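Local coordinates for protein sugar kinase, pfkB family (Thermotoga maritima, PDB 2AJR) that probably phosphorylates a sugar phosphate with ATP, as a pfkB-family carbohydrate kinase, possibly a 1-phosphofructokinase, at residues Leu171-Glu174 and Phe178-Val181; Met13-Thr18 and Arg138-Thr143; Gly154-Pro157 and Gly163-Asn166. One frame throughout, in Å; residues are numbered along the deposited sequence.

Contact 1 of 3, residues Leu171-Glu174 and Phe178-Val181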
# COMPACT_ATOMS: atom_id res chain seq x y z
N LEU A 171 19.28 17.88 24.93
CA LEU A 171 19.39 16.89 25.98
C LEU A 171 20.61 15.99 25.76
O LEU A 171 21.37 15.75 26.71
CB LEU A 171 18.11 16.05 26.01
CG LEU A 171 16.86 16.78 26.50
CD1 LEU A 171 15.59 16.09 25.99
CD2 LEU A 171 16.87 16.87 28.01
N ALA A 172 20.80 15.52 24.53
CA ALA A 172 21.93 14.65 24.18
C ALA A 172 23.24 15.36 24.48
O ALA A 172 24.15 14.82 25.15
CB ALA A 172 21.88 14.28 22.71
N ARG A 173 23.30 16.59 24.01
CA ARG A 173 24.53 17.36 23.99
C ARG A 173 24.94 17.83 25.40
O ARG A 173 26.11 17.74 25.77
CB ARG A 173 24.35 18.54 23.02
CG ARG A 173 25.49 18.79 22.07
CD ARG A 173 25.95 17.60 21.26
NE ARG A 173 27.41 17.72 21.17
CZ ARG A 173 28.29 17.10 21.96
NH1 ARG A 173 27.91 16.23 22.88
NH2 ARG A 173 29.59 17.33 21.80
N GLU A 174 23.99 18.29 26.20
CA GLU A 174 24.26 18.62 27.59
C GLU A 174 24.88 17.45 28.36
O GLU A 174 25.60 17.65 29.32
CB GLU A 174 22.98 19.08 28.30
CG GLU A 174 22.60 20.54 27.99
CD GLU A 174 21.17 20.92 28.37
OE1 GLU A 174 20.36 20.04 28.76
OE2 GLU A 174 20.86 22.13 28.27
N PHE A 178 27.46 12.25 21.74
CA PHE A 178 27.81 12.69 20.40
C PHE A 178 26.56 12.53 19.53
O PHE A 178 25.86 11.52 19.61
CB PHE A 178 28.95 11.82 19.89
CG PHE A 178 29.62 12.35 18.68
CD1 PHE A 178 29.19 11.98 17.42
CD2 PHE A 178 30.72 13.17 18.79
CE1 PHE A 178 29.82 12.45 16.29
CE2 PHE A 178 31.36 13.64 17.67
CZ PHE A 178 30.91 13.29 16.42
N VAL A 179 26.28 13.54 18.70
CA VAL A 179 25.00 13.59 17.97
C VAL A 179 25.18 13.65 16.47
O VAL A 179 25.89 14.51 15.97
CB VAL A 179 24.19 14.86 18.36
CG1 VAL A 179 23.07 15.10 17.34
CG2 VAL A 179 23.64 14.75 19.79
N PHE A 180 24.52 12.73 15.76
CA PHE A 180 24.37 12.76 14.28
C PHE A 180 22.93 13.16 13.94
O PHE A 180 22.00 12.57 14.51
CB PHE A 180 24.57 11.37 13.68
CG PHE A 180 25.93 10.79 13.87
CD1 PHE A 180 26.30 10.24 15.10
CD2 PHE A 180 26.84 10.74 12.82
CE1 PHE A 180 27.57 9.67 15.27
CE2 PHE A 180 28.10 10.17 12.98
CZ PHE A 180 28.47 9.64 14.22
N VAL A 181 22.73 14.10 13.02
CA VAL A 181 21.38 14.40 12.54
C VAL A 181 21.28 14.36 11.02
O VAL A 181 22.14 14.91 10.34
CB VAL A 181 20.90 15.78 13.03
CG1 VAL A 181 19.59 16.14 12.35
CG2 VAL A 181 20.73 15.79 14.54

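Contact 2 of 3, residues Met13-Thr18 and Arg138-Thr143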
# COMPACT_ATOMS: atom_id res chain seq x y z
N MSE A 13 27.69 1.94 22.17
CA MSE A 13 26.29 1.55 21.92
C MSE A 13 25.53 2.79 21.42
O MSE A 13 25.71 3.89 21.94
CB MSE A 13 25.66 0.99 23.21
CG MSE A 13 24.12 1.09 23.34
SE MSE A 13 23.02 -0.54 22.91
CE MSE A 13 23.85 -1.82 24.29
N VAL A 14 24.69 2.59 20.40
CA VAL A 14 24.06 3.69 19.69
C VAL A 14 22.57 3.74 19.98
O VAL A 14 21.92 2.71 20.12
CB VAL A 14 24.28 3.53 18.16
CG1 VAL A 14 23.65 4.68 17.37
CG2 VAL A 14 25.76 3.39 17.83
N LEU A 15 22.03 4.96 20.05
CA LEU A 15 20.58 5.20 20.11
C LEU A 15 20.11 5.81 18.79
O LEU A 15 20.64 6.85 18.40
CB LEU A 15 20.25 6.17 21.25
CG LEU A 15 18.83 6.78 21.31
CD1 LEU A 15 17.79 5.68 21.54
CD2 LEU A 15 18.72 7.86 22.38
N THR A 16 19.14 5.18 18.13
CA THR A 16 18.53 5.76 16.93
C THR A 16 17.11 6.20 17.26
O THR A 16 16.34 5.46 17.90
CB THR A 16 18.51 4.79 15.72
OG1 THR A 16 17.59 3.72 15.94
CG2 THR A 16 19.89 4.23 15.45
N VAL A 17 16.77 7.41 16.83
CA VAL A 17 15.46 7.98 17.04
C VAL A 17 14.78 8.11 15.70
O VAL A 17 15.32 8.72 14.79
CB VAL A 17 15.57 9.37 17.64
CG1 VAL A 17 14.20 10.09 17.63
CG2 VAL A 17 16.19 9.28 19.04
N THR A 18 13.60 7.53 15.57
CA THR A 18 12.80 7.59 14.34
C THR A 18 11.39 7.96 14.76
O THR A 18 10.58 7.10 15.09
CB THR A 18 12.77 6.21 13.64
OG1 THR A 18 14.11 5.74 13.44
CG2 THR A 18 12.03 6.29 12.32
N ARG A 138 10.73 11.46 28.22
CA ARG A 138 11.08 10.86 29.48
C ARG A 138 11.92 9.59 29.26
O ARG A 138 12.91 9.37 29.97
CB ARG A 138 9.78 10.57 30.24
CG ARG A 138 9.86 10.60 31.74
CD ARG A 138 10.35 9.30 32.30
NE ARG A 138 9.45 8.79 33.33
CZ ARG A 138 8.36 8.06 33.11
NH1 ARG A 138 7.98 7.73 31.89
NH2 ARG A 138 7.63 7.67 34.13
N ARG A 139 11.56 8.77 28.28
CA ARG A 139 12.34 7.58 27.93
C ARG A 139 13.64 7.93 27.23
O ARG A 139 14.65 7.24 27.39
CB ARG A 139 11.58 6.68 26.97
CG ARG A 139 10.47 5.92 27.57
CD ARG A 139 10.09 4.79 26.64
NE ARG A 139 9.02 3.99 27.20
CZ ARG A 139 8.22 3.20 26.50
NH1 ARG A 139 8.36 3.06 25.19
NH2 ARG A 139 7.26 2.54 27.13
N TYR A 140 13.58 8.96 26.39
CA TYR A 140 14.76 9.44 25.68
C TYR A 140 15.86 9.82 26.68
O TYR A 140 17.00 9.37 26.54
CB TYR A 140 14.40 10.63 24.77
CG TYR A 140 15.57 11.23 24.02
CD1 TYR A 140 16.11 10.60 22.91
CD2 TYR A 140 16.14 12.43 24.43
CE1 TYR A 140 17.19 11.15 22.21
CE2 TYR A 140 17.21 12.99 23.74
CZ TYR A 140 17.73 12.35 22.64
OH TYR A 140 18.80 12.93 21.98
N LYS A 141 15.51 10.62 27.69
CA LYS A 141 16.46 11.03 28.73
C LYS A 141 17.10 9.83 29.39
O LYS A 141 18.29 9.80 29.61
CB LYS A 141 15.79 11.91 29.80
CG LYS A 141 15.41 13.29 29.30
CD LYS A 141 14.42 14.00 30.22
CE LYS A 141 13.91 15.31 29.58
NZ LYS A 141 12.58 15.73 30.13
N MSE A 142 16.29 8.82 29.70
CA MSE A 142 16.81 7.67 30.40
C MSE A 142 17.82 6.92 29.56
O MSE A 142 18.88 6.56 30.04
CB MSE A 142 15.66 6.78 30.87
CG MSE A 142 14.88 7.44 32.00
SE MSE A 142 13.22 6.53 32.55
CE MSE A 142 12.84 7.63 34.17
N THR A 143 17.53 6.74 28.29
CA THR A 143 18.41 5.99 27.42
C THR A 143 19.77 6.67 27.18
O THR A 143 20.77 6.00 26.90
CB THR A 143 17.70 5.73 26.10
OG1 THR A 143 16.36 5.28 26.36
CG2 THR A 143 18.45 4.68 25.28

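Contact 3 of 3, residues Gly154-Pro157 and Gly163-Asn166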
# COMPACT_ATOMS: atom_id res chain seq x y z
N GLY A 154 15.09 11.78 9.98
CA GLY A 154 13.82 11.58 9.33
C GLY A 154 12.75 12.51 9.85
O GLY A 154 12.98 13.33 10.73
N SER A 155 11.56 12.34 9.31
CA SER A 155 10.45 13.22 9.60
C SER A 155 9.85 13.06 10.99
O SER A 155 10.09 12.09 11.69
CB SER A 155 9.36 12.99 8.55
OG SER A 155 8.87 11.64 8.63
N ILE A 156 9.01 14.04 11.32
CA ILE A 156 8.21 14.14 12.54
C ILE A 156 6.80 13.71 12.14
O ILE A 156 6.36 14.05 11.05
CB ILE A 156 8.15 15.64 12.99
CG1 ILE A 156 9.50 16.09 13.54
CG2 ILE A 156 7.10 15.88 14.04
CD1 ILE A 156 10.26 14.97 14.21
N PRO A 157 6.09 12.97 13.00
CA PRO A 157 4.70 12.70 12.68
C PRO A 157 3.84 13.92 13.03
O PRO A 157 4.26 14.75 13.81
CB PRO A 157 4.36 11.52 13.59
CG PRO A 157 5.21 11.71 14.78
CD PRO A 157 6.50 12.32 14.27
N GLY A 163 9.83 21.96 17.22
CA GLY A 163 10.89 22.24 18.19
C GLY A 163 11.47 21.03 18.91
O GLY A 163 12.54 21.13 19.52
N ILE A 164 10.77 19.89 18.86
CA ILE A 164 11.21 18.71 19.58
C ILE A 164 12.64 18.30 19.22
O ILE A 164 13.42 17.96 20.11
CB ILE A 164 10.26 17.50 19.40
CG1 ILE A 164 10.53 16.46 20.49
CG2 ILE A 164 10.39 16.88 17.98
CD1 ILE A 164 9.73 15.21 20.36
N CYS A 165 13.00 18.37 17.94
CA CYS A 165 14.36 18.02 17.52
C CYS A 165 15.43 18.85 18.18
O CYS A 165 16.54 18.37 18.45
CB CYS A 165 14.50 18.19 16.01
SG CYS A 165 13.44 17.07 15.13
N ASN A 166 15.12 20.11 18.42
CA ASN A 166 16.03 20.95 19.16
C ASN A 166 16.20 20.37 20.56
O ASN A 166 17.31 20.20 21.03
CB ASN A 166 15.52 22.39 19.20
CG ASN A 166 16.52 23.34 19.76
OD1 ASN A 166 16.82 23.31 20.95
ND2 ASN A 166 17.06 24.20 18.91

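Contact 1 of 3, residues Leu171-Glu174 and Phe178-Val181
Ala172 and Val179 meet methyl to methyl on the buried side of this contact, where helix 171-174 leans on strand 178-181. The CB of Ala172 lies 3.4 Å from CG2 of Val179, and both side chains leave their backbones heading for the other segment. Alanine suits the helix here because its single methyl lets the backbones draw close, the CA atoms of Ala172 and Val179 being 7.0 Å apart. Valine, branched at CB, is at home in a strand; its CG1 stands anti to the backbone N (chi1 165°), which leaves CG2 beside that N and turned to the helix. Val150 of strand 149-153 touches both Ala172 and Val179, so the apolar patch continues into the sheet.

The two segments belong to a beta-alpha-beta crossover: strand 149-153 leads into helix 164-174, which returns the chain to the parallel neighbour 178-182 in the central sheet of this ribokinase-like fold. Only three residues separate the segments, so the contact closes the turn from helix to strand.

Toward solvent the packing opens out. Arg173, partly exposed, leaves the helix alongside the strand, and bends at chi2 (53°) and chi3 bring its chain in over the valine. Its CD sits 4.0 Å from CG2 of Val179, the two side chains crossing at a slant, so the aliphatic part of the arginine shields the methyl. The guanidinium ends near the start of the strand; NH1, 4.2 Å from Phe178 N, makes a weak hydrogen bond to Val177 O. A long, flexible side chain fits this partly exposed edge, since its methylenes can cover carbon while its guanidinium meets a backbone carbonyl. Phe178 points its own side chain away from the helix, and its ring stacks with Phe283.

Contact 2 of 3, residues Met13-Thr18 and Arg138-Thr143
Leu15 and Tyr140 bury the most surface here, with Thr143 third, where strand 14-18 is covered by helix 138-143. The segment axes are nearly antiparallel, at 162°, and approach to 10.7 Å, a separation filled by side chains. Leu15, its CG anti to the backbone N (chi1 168°), divides its two methyls between two helix residues about one turn apart. CD2 reaches CE1 of Tyr140 at 3.6 Å, while CD1 rests 3.9 Å from CG2 of Thr143.

Tyr140 starts out along the flank of the helix, but its long ring extends to the strand, where CE1 also meets CG2 of Val17 at 3.8 Å. Both methyls approach the ring obliquely. Tyrosine suits the place because its ring carbons, CE1 above all, meet the leucine and valine methyls while OH hydrogen-bonds Leu168 O of helix 164-174, the neighbouring helix on the large, mostly parallel sheet of this ribokinase-like fold.

Thr143 offers the strand its methyl and turns OG1 back to Arg139 O, 2.8 Å away. That carbonyl also accepts from Thr143 N, the two donors coming from opposite faces of its plane. With Thr143 OG1 and Tyr140 OH both engaged by backbone carbonyls, what crosses this contact is carbon packing, consistent with apolar burial.

Contact 3 of 3, residues Gly154-Pro157 and Gly163-Asn166
Apolar contacts centred on Ile156 carry the whole of this interface. Its CD1 methyl meets two successive residues at the start of helix 164-174: SG of Cys165 at 3.9 Å and, more loosely, CG2 of Ile164 at 4.2 Å. Ile156 projects from the loop toward the helix, with CG1 beside its backbone N (chi1 -71°) and CD1 at the far end of that longer branch. Isoleucine suits the position because this branch helps span the gap, the CA atoms of Ile156 and Cys165 being 8.8 Å apart. Cys165 replies with a short, polarisable side chain, and Ile164 adds a branched apolar flank. Leu187 and Ile191 of helix 185-193 touch Ile156 and Cys165 respectively, extending the same oily cluster.

Hydrogen bonds hold the two segments to their surroundings instead of to each other. Gly154 O accepts from Gln183 NE2, and Ser155 OG, on a side chain directed away from the helix, pairs with Asn20 ND2. Gly163 N is bonded to Asn161 OD1, and Asn166 ND2 reaches Arg190 O.

Backbone shape also matters. Gly154 takes a positive phi of 90°, which glycine, having no side chain, adopts without strain against the preceding carbonyl oxygen. The segments flank the connection from strand 149-153 to its helix, the first half of a beta-alpha-beta crossover.

With just 89 Å² buried and methyl and sulfur as the main meeting groups, the attraction is dispersive and weakly directional; the polar bonds to neighbouring segments probably help to fix the loop.

How the contacts relate
Contacts 1 and 3 use opposite ends of helix 164-174: contact 3 sets its beginning against the loop leaving strand 149-153, and contact 1 sets its end against strand 178-182. Their centres lie 14 Å apart and they do not touch. Contact 2 seats the neighbouring helix 130-144 on the same sheet that contact 1 reaches, with centres 11 Å apart. These two join directly, Ala172 CB lying 3.4 Å from Tyr140 OH and Leu171 CB 3.9 Å from Tyr140 CE2, so the helices pack side by side. Contacts 2 and 3, with centres also 14 Å apart, come no nearer than about 5 Å between nearest atoms. All three lie away from the magnesium site of His267, Ala304, Arg307 and Glu309.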